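Epimerase family protein SDR39U1 (Homo sapiens, PDB 4B4O) probably acts as an NADP-dependent oxidoreductase of the short-chain dehydrogenase/reductase superfamily and binds NADPH. Local coordinates at residues I39-L44 with Q87-A92; A110-S115 with Q265-R270; G186-P191 with A223-F228; A199-H204 with Y277-P282. The protein carries 3 engineered substitutions. All coordinates share one frame; numbering follows the deposited sequence.

Contact 1 (I39-L44 with Q87-A92)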
loop_
_atom_site.group_PDB
_atom_site.type_symbol
_atom_site.label_atom_id
_atom_site.label_comp_id
_atom_site.label_asym_id
_atom_site.label_seq_id
_atom_site.Cartn_x
_atom_site.Cartn_y
_atom_site.Cartn_z
ATOM N N ILE A 39 3.189 1.602 21.191
ATOM C CA ILE A 39 3.376 0.397 21.964
ATOM C C ILE A 39 4.024 -0.655 21.071
ATOM O O ILE A 39 3.884 -0.615 19.866
ATOM C CB ILE A 39 2.041 -0.129 22.585
ATOM C CG1 ILE A 39 1.048 -0.631 21.520
ATOM C CG2 ILE A 39 1.341 0.979 23.389
ATOM C CD1 ILE A 39 -0.114 -1.439 22.056
ATOM N N THR A 40 4.728 -1.601 21.671
ATOM C CA THR A 40 5.382 -2.668 20.919
ATOM C C THR A 40 4.462 -3.865 20.687
ATOM O O THR A 40 3.431 -4.016 21.346
ATOM C CB THR A 40 6.647 -3.166 21.632
ATOM O OG1 THR A 40 6.276 -3.726 22.884
ATOM C CG2 THR A 40 7.624 -2.042 21.865
ATOM N N TRP A 41 4.849 -4.725 19.751
ATOM C CA TRP A 41 4.110 -5.971 19.471
ATOM C C TRP A 41 4.094 -6.869 20.668
ATOM O O TRP A 41 3.058 -7.447 21.001
ATOM C CB TRP A 41 4.682 -6.697 18.249
ATOM C CG TRP A 41 4.494 -5.858 17.007
ATOM C CD1 TRP A 41 5.439 -5.063 16.372
ATOM C CD2 TRP A 41 3.252 -5.612 16.265
ATOM N NE1 TRP A 41 4.897 -4.395 15.308
ATOM C CE2 TRP A 41 3.597 -4.680 15.186
ATOM C CE3 TRP A 41 1.952 -6.067 16.365
ATOM C CZ2 TRP A 41 2.662 -4.254 14.264
ATOM C CZ3 TRP A 41 1.017 -5.622 15.431
ATOM C CH2 TRP A 41 1.360 -4.741 14.407
ATOM N N ASP A 42 5.225 -6.965 21.348
ATOM C CA ASP A 42 5.311 -7.766 22.559
ATOM C C ASP A 42 4.342 -7.264 23.616
ATOM O O ASP A 42 3.730 -8.052 24.331
ATOM C CB ASP A 42 6.743 -7.766 23.122
ATOM C CG ASP A 42 7.717 -8.550 22.252
ATOM O OD1 ASP A 42 7.271 -9.271 21.326
ATOM O OD2 ASP A 42 8.932 -8.443 22.507
ATOM N N GLU A 43 4.223 -5.949 23.721
ATOM C CA GLU A 43 3.333 -5.340 24.695
ATOM C C GLU A 43 1.873 -5.585 24.335
ATOM O O GLU A 43 1.080 -5.850 25.218
ATOM C CB GLU A 43 3.661 -3.850 24.846
ATOM C CG GLU A 43 2.630 -2.945 25.552
ATOM C CD GLU A 43 3.263 -1.559 25.835
ATOM O OE1 GLU A 43 4.224 -1.146 25.101
ATOM O OE2 GLU A 43 2.849 -0.880 26.815
ATOM N N LEU A 44 1.533 -5.522 23.057
ATOM C CA LEU A 44 0.174 -5.813 22.611
ATOM C C LEU A 44 -0.254 -7.244 22.929
ATOM O O LEU A 44 -1.386 -7.483 23.321
ATOM C CB LEU A 44 0.049 -5.569 21.104
ATOM C CG LEU A 44 -1.280 -5.896 20.427
ATOM C CD1 LEU A 44 -2.338 -4.884 20.828
ATOM C CD2 LEU A 44 -1.064 -5.917 18.936
ATOM N N GLN A 87 -2.642 -10.910 12.453
ATOM C CA GLN A 87 -3.384 -11.875 13.276
ATOM C C GLN A 87 -3.395 -11.427 14.717
ATOM O O GLN A 87 -4.389 -11.566 15.419
ATOM C CB GLN A 87 -2.760 -13.264 13.119
ATOM C CG GLN A 87 -3.412 -14.359 13.942
ATOM C CD GLN A 87 -3.810 -15.585 13.101
ATOM O OE1 GLN A 87 -3.449 -16.747 13.411
ATOM N NE2 GLN A 87 -4.575 -15.329 12.032
ATOM N N LEU A 88 -2.285 -10.839 15.144
ATOM C CA LEU A 88 -2.118 -10.401 16.523
ATOM C C LEU A 88 -3.088 -9.271 16.834
ATOM O O LEU A 88 -3.673 -9.215 17.913
ATOM C CB LEU A 88 -0.678 -9.932 16.745
ATOM C CG LEU A 88 0.030 -10.249 18.073
ATOM C CD1 LEU A 88 -0.397 -11.539 18.755
ATOM C CD2 LEU A 88 1.543 -10.270 17.793
ATOM N N LEU A 89 -3.239 -8.363 15.880
ATOM C CA LEU A 89 -4.205 -7.281 15.992
ATOM C C LEU A 89 -5.634 -7.803 15.953
ATOM O O LEU A 89 -6.481 -7.387 16.752
ATOM C CB LEU A 89 -3.990 -6.246 14.874
ATOM C CG LEU A 89 -3.035 -5.098 15.221
ATOM C CD1 LEU A 89 -2.631 -4.242 14.019
ATOM C CD2 LEU A 89 -3.675 -4.251 16.310
ATOM N N ALA A 90 -5.901 -8.710 15.020
ATOM C CA ALA A 90 -7.223 -9.332 14.888
ATOM C C ALA A 90 -7.692 -10.010 16.181
ATOM O O ALA A 90 -8.784 -9.751 16.660
ATOM C CB ALA A 90 -7.206 -10.331 13.744
ATOM N N LYS A 91 -6.840 -10.851 16.744
ATOM C CA LYS A 91 -7.147 -11.523 17.998
ATOM C C LYS A 91 -7.327 -10.539 19.151
ATOM O O LYS A 91 -8.171 -10.740 20.018
ATOM C CB LYS A 91 -6.088 -12.576 18.331
ATOM C CG LYS A 91 -6.114 -13.756 17.369
ATOM C CD LYS A 91 -5.124 -14.851 17.763
ATOM C CE LYS A 91 -5.156 -16.063 16.806
ATOM N NZ LYS A 91 -4.928 -17.346 17.556
ATOM N N ALA A 92 -6.546 -9.463 19.149
ATOM C CA ALA A 92 -6.640 -8.440 20.195
ATOM C C ALA A 92 -7.971 -7.714 20.124
ATOM O O ALA A 92 -8.593 -7.448 21.157
ATOM C CB ALA A 92 -5.485 -7.462 20.095
#

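Contact 2 (A110-S115 with Q265-R270). Engineered in segment 265-270: Arg270 (natural residue Gln).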
loop_
_atom_site.group_PDB
_atom_site.type_symbol
_atom_site.label_atom_id
_atom_site.label_comp_id
_atom_site.label_asym_id
_atom_site.label_seq_id
_atom_site.Cartn_x
_atom_site.Cartn_y
_atom_site.Cartn_z
ATOM N N ALA A 110 -1.542 -6.778 -6.295
ATOM C CA ALA A 110 -0.980 -8.075 -6.683
ATOM C C ALA A 110 -2.022 -9.209 -6.654
ATOM O O ALA A 110 -1.812 -10.257 -7.264
ATOM C CB ALA A 110 0.179 -8.413 -5.768
ATOM N N TYR A 111 -3.122 -9.008 -5.932
ATOM C CA TYR A 111 -4.246 -9.954 -5.934
ATOM C C TYR A 111 -4.754 -10.250 -7.353
ATOM O O TYR A 111 -5.171 -11.362 -7.642
ATOM C CB TYR A 111 -5.397 -9.386 -5.082
ATOM C CG TYR A 111 -6.560 -10.334 -4.859
ATOM C CD1 TYR A 111 -6.517 -11.283 -3.844
ATOM C CD2 TYR A 111 -7.696 -10.262 -5.636
ATOM C CE1 TYR A 111 -7.564 -12.150 -3.627
ATOM C CE2 TYR A 111 -8.740 -11.135 -5.441
ATOM C CZ TYR A 111 -8.670 -12.073 -4.418
ATOM O OH TYR A 111 -9.718 -12.940 -4.197
ATOM N N TYR A 112 -4.749 -9.233 -8.211
ATOM C CA TYR A 112 -5.299 -9.345 -9.561
ATOM C C TYR A 112 -4.235 -9.805 -10.569
ATOM O O TYR A 112 -3.117 -9.302 -10.587
ATOM C CB TYR A 112 -5.921 -8.019 -10.016
ATOM C CG TYR A 112 -6.846 -7.403 -8.995
ATOM C CD1 TYR A 112 -8.025 -8.022 -8.624
ATOM C CD2 TYR A 112 -6.527 -6.192 -8.393
ATOM C CE1 TYR A 112 -8.858 -7.457 -7.677
ATOM C CE2 TYR A 112 -7.362 -5.609 -7.446
ATOM C CZ TYR A 112 -8.522 -6.247 -7.091
ATOM O OH TYR A 112 -9.347 -5.651 -6.169
ATOM N N GLN A 113 -4.604 -10.791 -11.370
ATOM C CA GLN A 113 -3.708 -11.409 -12.318
ATOM C C GLN A 113 -3.187 -10.365 -13.324
ATOM O O GLN A 113 -3.956 -9.759 -14.053
ATOM C CB GLN A 113 -4.462 -12.556 -13.009
ATOM C CG GLN A 113 -3.865 -13.167 -14.270
ATOM C CD GLN A 113 -2.620 -14.019 -14.050
ATOM O OE1 GLN A 113 -2.698 -15.204 -13.597
ATOM N NE2 GLN A 113 -1.457 -13.456 -14.444
ATOM N N PRO A 114 -1.864 -10.158 -13.362
ATOM C CA PRO A 114 -1.321 -9.258 -14.371
ATOM C C PRO A 114 -1.679 -9.712 -15.770
ATOM O O PRO A 114 -1.693 -10.909 -16.050
ATOM C CB PRO A 114 0.184 -9.359 -14.155
ATOM C CG PRO A 114 0.330 -9.750 -12.728
ATOM C CD PRO A 114 -0.801 -10.712 -12.500
ATOM N N SER A 115 -1.961 -8.733 -16.627
ATOM C CA SER A 115 -2.554 -8.960 -17.938
ATOM C C SER A 115 -2.494 -7.671 -18.748
ATOM O O SER A 115 -2.590 -6.586 -18.211
ATOM C CB SER A 115 -4.015 -9.396 -17.795
ATOM O OG SER A 115 -4.693 -9.384 -19.046
ATOM N N GLN A 265 -1.532 -4.772 -13.775
ATOM C CA GLN A 265 -2.974 -5.018 -13.733
ATOM C C GLN A 265 -3.669 -3.699 -14.012
ATOM O O GLN A 265 -3.322 -2.670 -13.398
ATOM C CB GLN A 265 -3.441 -5.416 -12.321
ATOM C CG GLN A 265 -2.644 -6.460 -11.565
ATOM C CD GLN A 265 -1.378 -5.957 -10.912
ATOM O OE1 GLN A 265 -1.036 -4.786 -10.992
ATOM N NE2 GLN A 265 -0.679 -6.867 -10.226
ATOM N N LYS A 266 -4.687 -3.708 -14.861
ATOM C CA LYS A 266 -5.542 -2.531 -14.996
ATOM C C LYS A 266 -6.600 -2.593 -13.896
ATOM O O LYS A 266 -7.461 -3.472 -13.897
ATOM C CB LYS A 266 -6.156 -2.499 -16.391
ATOM C CG LYS A 266 -7.284 -1.497 -16.617
ATOM C CD LYS A 266 -6.907 -0.042 -16.353
ATOM C CE LYS A 266 -8.014 0.938 -16.825
ATOM N NZ LYS A 266 -8.742 0.646 -18.120
ATOM N N VAL A 267 -6.518 -1.694 -12.922
ATOM C CA VAL A 267 -7.388 -1.766 -11.763
ATOM C C VAL A 267 -8.262 -0.515 -11.694
ATOM O O VAL A 267 -7.752 0.596 -11.613
ATOM C CB VAL A 267 -6.595 -1.960 -10.440
ATOM C CG1 VAL A 267 -7.554 -2.075 -9.265
ATOM C CG2 VAL A 267 -5.729 -3.221 -10.505
ATOM N N ILE A 268 -9.580 -0.731 -11.622
ATOM C CA ILE A 268 -10.549 0.338 -11.396
ATOM C C ILE A 268 -10.969 0.428 -9.919
ATOM O O ILE A 268 -11.290 -0.573 -9.286
ATOM C CB ILE A 268 -11.783 0.114 -12.255
ATOM C CG1 ILE A 268 -11.361 0.077 -13.720
ATOM C CG2 ILE A 268 -12.807 1.191 -11.981
ATOM C CD1 ILE A 268 -12.419 -0.538 -14.632
ATOM N N PRO A 269 -10.985 1.649 -9.371
ATOM C CA PRO A 269 -11.426 1.870 -8.009
ATOM C C PRO A 269 -12.917 2.154 -7.982
ATOM O O PRO A 269 -13.336 3.263 -7.635
ATOM C CB PRO A 269 -10.620 3.097 -7.594
ATOM C CG PRO A 269 -10.473 3.887 -8.848
ATOM C CD PRO A 269 -10.557 2.913 -10.002
ATOM N N ARG A 270 -13.712 1.153 -8.348
ATOM C CA ARG A 270 -15.164 1.337 -8.457
ATOM C C ARG A 270 -15.781 1.557 -7.084
ATOM O O ARG A 270 -16.450 2.557 -6.841
ATOM C CB ARG A 270 -15.843 0.147 -9.148
ATOM C CG ARG A 270 -17.274 0.460 -9.504
ATOM C CD ARG A 270 -18.035 -0.496 -10.398
ATOM N NE ARG A 270 -17.185 -1.431 -11.090
ATOM C CZ ARG A 270 -16.561 -1.184 -12.259
ATOM N NH1 ARG A 270 -16.619 -0.002 -12.856
ATOM N NH2 ARG A 270 -15.834 -2.140 -12.818
HETATM O O HOH W 1 -4.947 -5.979 -16.626
#

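Contact 3 (G186-P191 with A223-F228)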
loop_
_atom_site.group_PDB
_atom_site.type_symbol
_atom_site.label_atom_id
_atom_site.label_comp_id
_atom_site.label_asym_id
_atom_site.label_seq_id
_atom_site.Cartn_x
_atom_site.Cartn_y
_atom_site.Cartn_z
ATOM N N GLY A 186 7.411 -1.310 -21.325
ATOM C CA GLY A 186 6.737 -0.086 -20.926
ATOM C C GLY A 186 5.245 -0.140 -21.148
ATOM O O GLY A 186 4.513 0.744 -20.706
ATOM N N HIS A 187 4.782 -1.191 -21.811
ATOM C CA HIS A 187 3.356 -1.323 -22.115
ATOM C C HIS A 187 2.506 -1.732 -20.961
ATOM O O HIS A 187 1.301 -1.543 -21.009
ATOM C CB HIS A 187 3.157 -2.282 -23.283
ATOM C CG HIS A 187 3.518 -1.654 -24.610
ATOM N ND1 HIS A 187 4.515 -2.090 -25.390
ATOM C CD2 HIS A 187 2.995 -0.529 -25.235
ATOM C CE1 HIS A 187 4.598 -1.311 -26.490
ATOM N NE2 HIS A 187 3.660 -0.360 -26.394
ATOM N N GLN A 188 3.124 -2.281 -19.928
ATOM C CA GLN A 188 2.397 -2.814 -18.785
ATOM C C GLN A 188 1.648 -1.730 -17.997
ATOM O O GLN A 188 2.085 -0.590 -17.909
ATOM C CB GLN A 188 3.334 -3.590 -17.862
ATOM C CG GLN A 188 4.368 -2.768 -17.092
ATOM C CD GLN A 188 5.639 -2.470 -17.860
ATOM O OE1 GLN A 188 5.671 -2.474 -19.101
ATOM N NE2 GLN A 188 6.697 -2.173 -17.110
ATOM N N PHE A 189 0.488 -2.086 -17.469
ATOM C CA PHE A 189 -0.285 -1.167 -16.668
ATOM C C PHE A 189 0.484 -0.804 -15.398
ATOM O O PHE A 189 1.210 -1.629 -14.807
ATOM C CB PHE A 189 -1.656 -1.732 -16.319
ATOM C CG PHE A 189 -2.570 -1.881 -17.500
ATOM C CD1 PHE A 189 -3.057 -0.763 -18.178
ATOM C CD2 PHE A 189 -2.954 -3.140 -17.935
ATOM C CE1 PHE A 189 -3.893 -0.896 -19.271
ATOM C CE2 PHE A 189 -3.784 -3.278 -19.033
ATOM C CZ PHE A 189 -4.262 -2.157 -19.697
ATOM N N PHE A 190 0.332 0.454 -15.003
ATOM C CA PHE A 190 1.001 1.000 -13.849
ATOM C C PHE A 190 -0.068 1.483 -12.856
ATOM O O PHE A 190 -0.456 2.650 -12.889
ATOM C CB PHE A 190 1.900 2.139 -14.309
ATOM C CG PHE A 190 2.835 2.645 -13.265
ATOM C CD1 PHE A 190 3.958 1.909 -12.915
ATOM C CD2 PHE A 190 2.621 3.865 -12.660
ATOM C CE1 PHE A 190 4.825 2.362 -11.935
ATOM C CE2 PHE A 190 3.492 4.346 -11.697
ATOM C CZ PHE A 190 4.602 3.597 -11.335
ATOM N N PRO A 191 -0.586 0.567 -12.004
ATOM C CA PRO A 191 -1.538 0.991 -10.968
ATOM C C PRO A 191 -0.795 1.791 -9.906
ATOM O O PRO A 191 0.184 1.290 -9.344
ATOM C CB PRO A 191 -2.054 -0.332 -10.378
ATOM C CG PRO A 191 -0.983 -1.315 -10.640
ATOM C CD PRO A 191 -0.271 -0.866 -11.900
ATOM N N ALA A 223 -2.669 4.796 -16.569
ATOM C CA ALA A 223 -1.271 4.922 -16.895
ATOM C C ALA A 223 -0.681 3.565 -17.222
ATOM O O ALA A 223 -0.998 2.567 -16.577
ATOM C CB ALA A 223 -0.492 5.563 -15.752
ATOM N N THR A 224 0.165 3.548 -18.256
ATOM C CA THR A 224 1.105 2.446 -18.485
ATOM C C THR A 224 2.445 2.878 -17.888
ATOM O O THR A 224 2.654 4.054 -17.611
ATOM C CB THR A 224 1.303 2.145 -19.986
ATOM O OG1 THR A 224 1.883 3.296 -20.619
ATOM C CG2 THR A 224 -0.010 1.762 -20.643
ATOM N N ASN A 225 3.358 1.933 -17.718
ATOM C CA ASN A 225 4.702 2.261 -17.262
ATOM C C ASN A 225 5.438 3.243 -18.188
ATOM O O ASN A 225 6.136 4.122 -17.700
ATOM C CB ASN A 225 5.533 0.984 -17.082
ATOM C CG ASN A 225 6.991 1.260 -16.795
ATOM O OD1 ASN A 225 7.774 1.521 -17.711
ATOM N ND2 ASN A 225 7.365 1.220 -15.517
ATOM N N ALA A 226 5.286 3.086 -19.511
ATOM C CA ALA A 226 5.865 4.039 -20.476
ATOM C C ALA A 226 5.325 5.430 -20.222
ATOM O O ALA A 226 6.089 6.400 -20.192
ATOM C CB ALA A 226 5.576 3.639 -21.907
ATOM N N GLU A 227 4.015 5.539 -20.011
ATOM C CA GLU A 227 3.393 6.861 -19.729
ATOM C C GLU A 227 3.889 7.459 -18.397
ATOM O O GLU A 227 4.155 8.648 -18.308
ATOM C CB GLU A 227 1.847 6.787 -19.780
ATOM C CG GLU A 227 1.107 8.080 -19.362
ATOM C CD GLU A 227 -0.411 7.883 -19.147
ATOM O OE1 GLU A 227 -0.969 6.945 -19.803
ATOM O OE2 GLU A 227 -1.045 8.624 -18.328
ATOM N N PHE A 228 4.064 6.616 -17.390
ATOM C CA PHE A 228 4.677 7.053 -16.139
ATOM C C PHE A 228 6.086 7.657 -16.312
ATOM O O PHE A 228 6.387 8.719 -15.773
ATOM C CB PHE A 228 4.752 5.887 -15.122
ATOM C CG PHE A 228 5.647 6.173 -13.961
ATOM C CD1 PHE A 228 5.218 7.004 -12.949
ATOM C CD2 PHE A 228 6.934 5.679 -13.921
ATOM C CE1 PHE A 228 6.043 7.315 -11.893
ATOM C CE2 PHE A 228 7.782 5.997 -12.872
ATOM C CZ PHE A 228 7.333 6.812 -11.851
#

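Contact 4 (A199-H204 with Y277-P282)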
loop_
_atom_site.group_PDB
_atom_site.type_symbol
_atom_site.label_atom_id
_atom_site.label_comp_id
_atom_site.label_asym_id
_atom_site.label_seq_id
_atom_site.Cartn_x
_atom_site.Cartn_y
_atom_site.Cartn_z
ATOM N N ALA A 199 -3.661 7.841 1.973
ATOM C CA ALA A 199 -3.896 8.365 3.299
ATOM C C ALA A 199 -5.353 8.819 3.465
ATOM O O ALA A 199 -5.992 8.573 4.497
ATOM C CB ALA A 199 -2.930 9.519 3.551
ATOM N N GLY A 200 -5.869 9.474 2.423
ATOM C CA GLY A 200 -7.256 9.949 2.390
ATOM C C GLY A 200 -8.316 8.844 2.373
ATOM O O GLY A 200 -9.299 8.909 3.111
ATOM N N ILE A 201 -8.090 7.823 1.546
ATOM C CA ILE A 201 -8.984 6.680 1.482
ATOM C C ILE A 201 -9.030 5.975 2.826
ATOM O O ILE A 201 -10.090 5.679 3.339
ATOM C CB ILE A 201 -8.547 5.683 0.400
ATOM C CG1 ILE A 201 -8.800 6.271 -0.996
ATOM C CG2 ILE A 201 -9.284 4.370 0.568
ATOM C CD1 ILE A 201 -8.008 5.551 -2.072
ATOM N N LEU A 202 -7.870 5.720 3.396
ATOM C CA LEU A 202 -7.783 5.065 4.686
ATOM C C LEU A 202 -8.531 5.861 5.753
ATOM O O LEU A 202 -9.270 5.305 6.551
ATOM C CB LEU A 202 -6.317 4.888 5.091
ATOM C CG LEU A 202 -5.503 3.881 4.293
ATOM C CD1 LEU A 202 -4.030 4.051 4.634
ATOM C CD2 LEU A 202 -6.022 2.485 4.533
ATOM N N THR A 203 -8.327 7.169 5.761
ATOM C CA THR A 203 -9.013 8.044 6.695
ATOM C C THR A 203 -10.519 8.020 6.490
ATOM O O THR A 203 -11.281 8.036 7.445
ATOM C CB THR A 203 -8.483 9.469 6.569
ATOM O OG1 THR A 203 -7.100 9.464 6.924
ATOM C CG2 THR A 203 -9.217 10.420 7.507
ATOM N N HIS A 204 -10.940 8.027 5.241
ATOM C CA HIS A 204 -12.341 7.968 4.942
ATOM C C HIS A 204 -12.922 6.655 5.422
ATOM O O HIS A 204 -14.057 6.617 5.914
ATOM C CB HIS A 204 -12.540 8.171 3.443
ATOM C CG HIS A 204 -13.966 8.375 3.045
ATOM N ND1 HIS A 204 -14.695 9.370 3.519
ATOM C CD2 HIS A 204 -14.786 7.660 2.182
ATOM C CE1 HIS A 204 -15.924 9.310 2.995
ATOM N NE2 HIS A 204 -15.972 8.262 2.168
ATOM N N TYR A 277 -15.508 9.029 -1.526
ATOM C CA TYR A 277 -14.158 9.584 -1.491
ATOM C C TYR A 277 -13.826 10.323 -2.780
ATOM O O TYR A 277 -14.158 9.867 -3.862
ATOM C CB TYR A 277 -13.075 8.527 -1.259
ATOM C CG TYR A 277 -11.687 9.160 -1.163
ATOM C CD1 TYR A 277 -11.290 9.847 -0.004
ATOM C CD2 TYR A 277 -10.795 9.116 -2.235
ATOM C CE1 TYR A 277 -10.054 10.446 0.092
ATOM C CE2 TYR A 277 -9.555 9.725 -2.148
ATOM C CZ TYR A 277 -9.197 10.393 -0.985
ATOM O OH TYR A 277 -7.979 10.996 -0.912
ATOM N N GLN A 278 -13.143 11.460 -2.627
ATOM C CA GLN A 278 -12.807 12.329 -3.743
ATOM C C GLN A 278 -11.311 12.602 -3.780
ATOM O O GLN A 278 -10.737 13.095 -2.828
ATOM C CB GLN A 278 -13.607 13.611 -3.641
ATOM C CG GLN A 278 -15.091 13.347 -3.855
ATOM C CD GLN A 278 -15.956 14.590 -3.927
ATOM O OE1 GLN A 278 -16.029 15.346 -2.967
ATOM N NE2 GLN A 278 -16.628 14.802 -5.062
ATOM N N TYR A 279 -10.692 12.243 -4.900
ATOM C CA TYR A 279 -9.233 12.233 -5.033
ATOM C C TYR A 279 -8.658 13.632 -5.164
ATOM O O TYR A 279 -9.216 14.475 -5.865
ATOM C CB TYR A 279 -8.818 11.424 -6.261
ATOM C CG TYR A 279 -8.945 9.932 -6.108
ATOM C CD1 TYR A 279 -10.165 9.295 -6.280
ATOM C CD2 TYR A 279 -7.854 9.160 -5.779
ATOM C CE1 TYR A 279 -10.294 7.928 -6.153
ATOM C CE2 TYR A 279 -7.973 7.791 -5.635
ATOM C CZ TYR A 279 -9.206 7.184 -5.826
ATOM O OH TYR A 279 -9.321 5.817 -5.702
ATOM N N SER A 280 -7.553 13.877 -4.458
ATOM C CA SER A 280 -6.795 15.129 -4.595
ATOM C C SER A 280 -5.919 15.120 -5.841
ATOM O O SER A 280 -5.675 16.160 -6.450
ATOM C CB SER A 280 -5.920 15.356 -3.373
ATOM O OG SER A 280 -6.725 15.612 -2.252
ATOM N N PHE A 281 -5.439 13.937 -6.213
ATOM C CA PHE A 281 -4.509 13.789 -7.338
ATOM C C PHE A 281 -4.914 12.591 -8.216
ATOM O O PHE A 281 -4.194 11.607 -8.320
ATOM C CB PHE A 281 -3.069 13.620 -6.808
ATOM C CG PHE A 281 -2.601 14.747 -5.939
ATOM C CD1 PHE A 281 -2.190 15.948 -6.499
ATOM C CD2 PHE A 281 -2.564 14.612 -4.561
ATOM C CE1 PHE A 281 -1.773 17.005 -5.691
ATOM C CE2 PHE A 281 -2.149 15.653 -3.755
ATOM C CZ PHE A 281 -1.758 16.850 -4.318
ATOM N N PRO A 282 -6.082 12.674 -8.846
ATOM C CA PRO A 282 -6.536 11.567 -9.697
ATOM C C PRO A 282 -5.773 11.393 -11.027
ATOM O O PRO A 282 -5.763 10.306 -11.579
ATOM C CB PRO A 282 -7.994 11.958 -10.009
ATOM C CG PRO A 282 -7.994 13.432 -9.954
ATOM C CD PRO A 282 -7.053 13.777 -8.830
#

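Contact 1 (I39-L44 with Q87-A92)
Leu89 fills the angle between Trp41 and Leu44, one methyl serving each. Its CD1 meets the outer rim of the indole near the ring plane, 4.0 Å from Trp41 CH2, while CD2 packs against Leu44 CD2 at 4.1 Å. Leu44 swings its CG anti to the backbone N (chi1 176°), which sends the other branch on to Ala92, CD1 to CB 4.1 Å. This buried apolar part joins the first turn of helix 41-47 to helix 72-95 within the Rossmann-type nucleotide-binding fold. Trp41 also touches Arg32 and Ala59, two residues of the NADP(+) site, and lies about 5 Å from the bound NADPH. The fit slackens towards Leu88, which is partly exposed and approaches the indole obliquely, its CD2 4.5 Å from Trp41 CE3. On the solvent side Thr40 and Glu43 close a capping box: Glu43 N donates to Thr40 OG1 over 3.1 Å, and Thr40 N returns a weak bond to Glu43 OE1.

Contact 2 (A110-S115 with Q265-R270)
Gln265 reaches into the bend of the 110-115 loop, its CA 4.6 Å from that of Pro114. From CB the chain leaves with CG anti to the carbonyl carbon (chi1 -46°), and CG settles against Tyr112, 3.9 Å from its CB and close to its carbonyl oxygen. A bend at the next bond turns the amide towards Ala110 and Pro114. There the two branches part: OE1 packs on Pro191, whereas NE2 lies 3.9 Å from Pro114 CG and gives Tyr112 O a weak hydrogen bond of 3.5 Å. The contact thereby joins the loop that follows strand 102-108 of the Rossmann-type sheet to the C-terminal part of the chain, between helices 255-262 and 270-274. Farther along, Val267 meets the CD2 and CE2 atoms of the Tyr112 ring obliquely with its two methyls, CG2 3.7 Å from CD2 and CG1 4.0 Å from CE2. The phenol's far end belongs to other partners, its OH being hydrogen-bonded to Asn216 and Arg156. The backbones themselves are joined through a water that donates to Ser115 O and accepts from Lys266 N, at 2.9 Å from each. Beyond Pro269, the centre of an inverse gamma turn, the engineered Arg270 makes a salt bridge with Asp121 through NE.

Contact 3 (G186-P191 with A223-F228)
The backbones of Phe189 and Thr224 meet in a single beta bridge, flanked by hydrogen bonds from Phe190 N to Ala223 O (3.0 Å) and from Asn225 N to Gln188 O (2.8 Å). The second runs almost straight out from its carbonyl (C=O...N angle 174°). A third bond, Ala226 N to Gly186 O at 2.7 Å, uses a lone pair in the carbonyl plane. With the Asn225 bond, it ties two amides of the first turn of helix 225-236 to the 186-191 loop. Thr224 is the N-cap of that helix, its OG1 accepting from Glu227 N while its CG2 rests near His187 O. The contact thus docks the start of this helix on the loop leading into strand 192-194 of the Rossmann-type sheet. The amides of Gln188 and Asn225 stack with their planes 7° apart, NE2 of the glutamine 3.5 Å from CG of the asparagine. Ile183 holds both groups, its O accepting from Gln188 NE2 and its N donating to Asn225 OD1; Gln188 NE2 also bonds Leu261 O. Phe190 CG stands anti to its backbone N (chi1 -170°), which carries the ring away from the bridge to Phe228, where the two form an offset stack, centroids 4.4 Å apart. Phe228 CB adds a CH-pi contact over the Phe190 face, 4.1 Å from its centroid. Met168 and Met171 of helix 166-176 pack against Phe228 as well.

Contact 4 (A199-H204 with Y277-P282)
With CG anti to the backbone N in both Tyr277 (chi1 -177°) and His204 (chi1 -170°), the phenol extends along helix 195-207 and the imidazole comes beside the root of the tyrosine, at its CA and CB. The contact lays the loop between helices 270-274 and 284-293 on the outer surface of a helix flanking the parallel Rossmann-type sheet. Gly200, having no side chain, lets the phenol come down on the helix backbone, with Ile201 N beneath one face of the ring. Ile201 supplies a CH-pi contact as well, its CG1 3.9 Å from the centroid and 20° off the normal, over the face. The tyrosine OH is hydrogen-bonded to Asp197 OD1, in the first turn of the same helix 195-207. At the root of the tyrosine, its CA lies over one face of the His204 ring, and His204 CD2 is 3.9 Å from Tyr277 CB. A hydrogen bond between His204 NE2 and Thr275 O fixes the imidazole from outside. Tyr279 turns a ring face to Tyr277 CE2, which lies over its centre, and Ile201 CD1 ends 3.9 Å from Tyr279 OH.

From the N terminus, contact 1 closes first, joining helices 41-47 and 72-95 beside the NADP(+)-binding residues Arg32 and Ala59 before any other contact opens. Contact 2 then opens at 110-115, contact 3 at 186-191 and contact 4 at 199-204. Contact 3 closes at 223-228 and so lies wholly within the long loop ended by 265-270 of contact 2. Contact 4, ending at 277-282, crosses both. Contacts 2 and 3 touch, Phe189 packing against Ser115 and Lys266, and Pro269 of contact 2 meets Tyr279 of contact 4. Contacts 2 and 4 tie the C-terminal region to the Rossmann-type part, while contact 1 stands apart, its nearest atoms about 12 Å from contact 4.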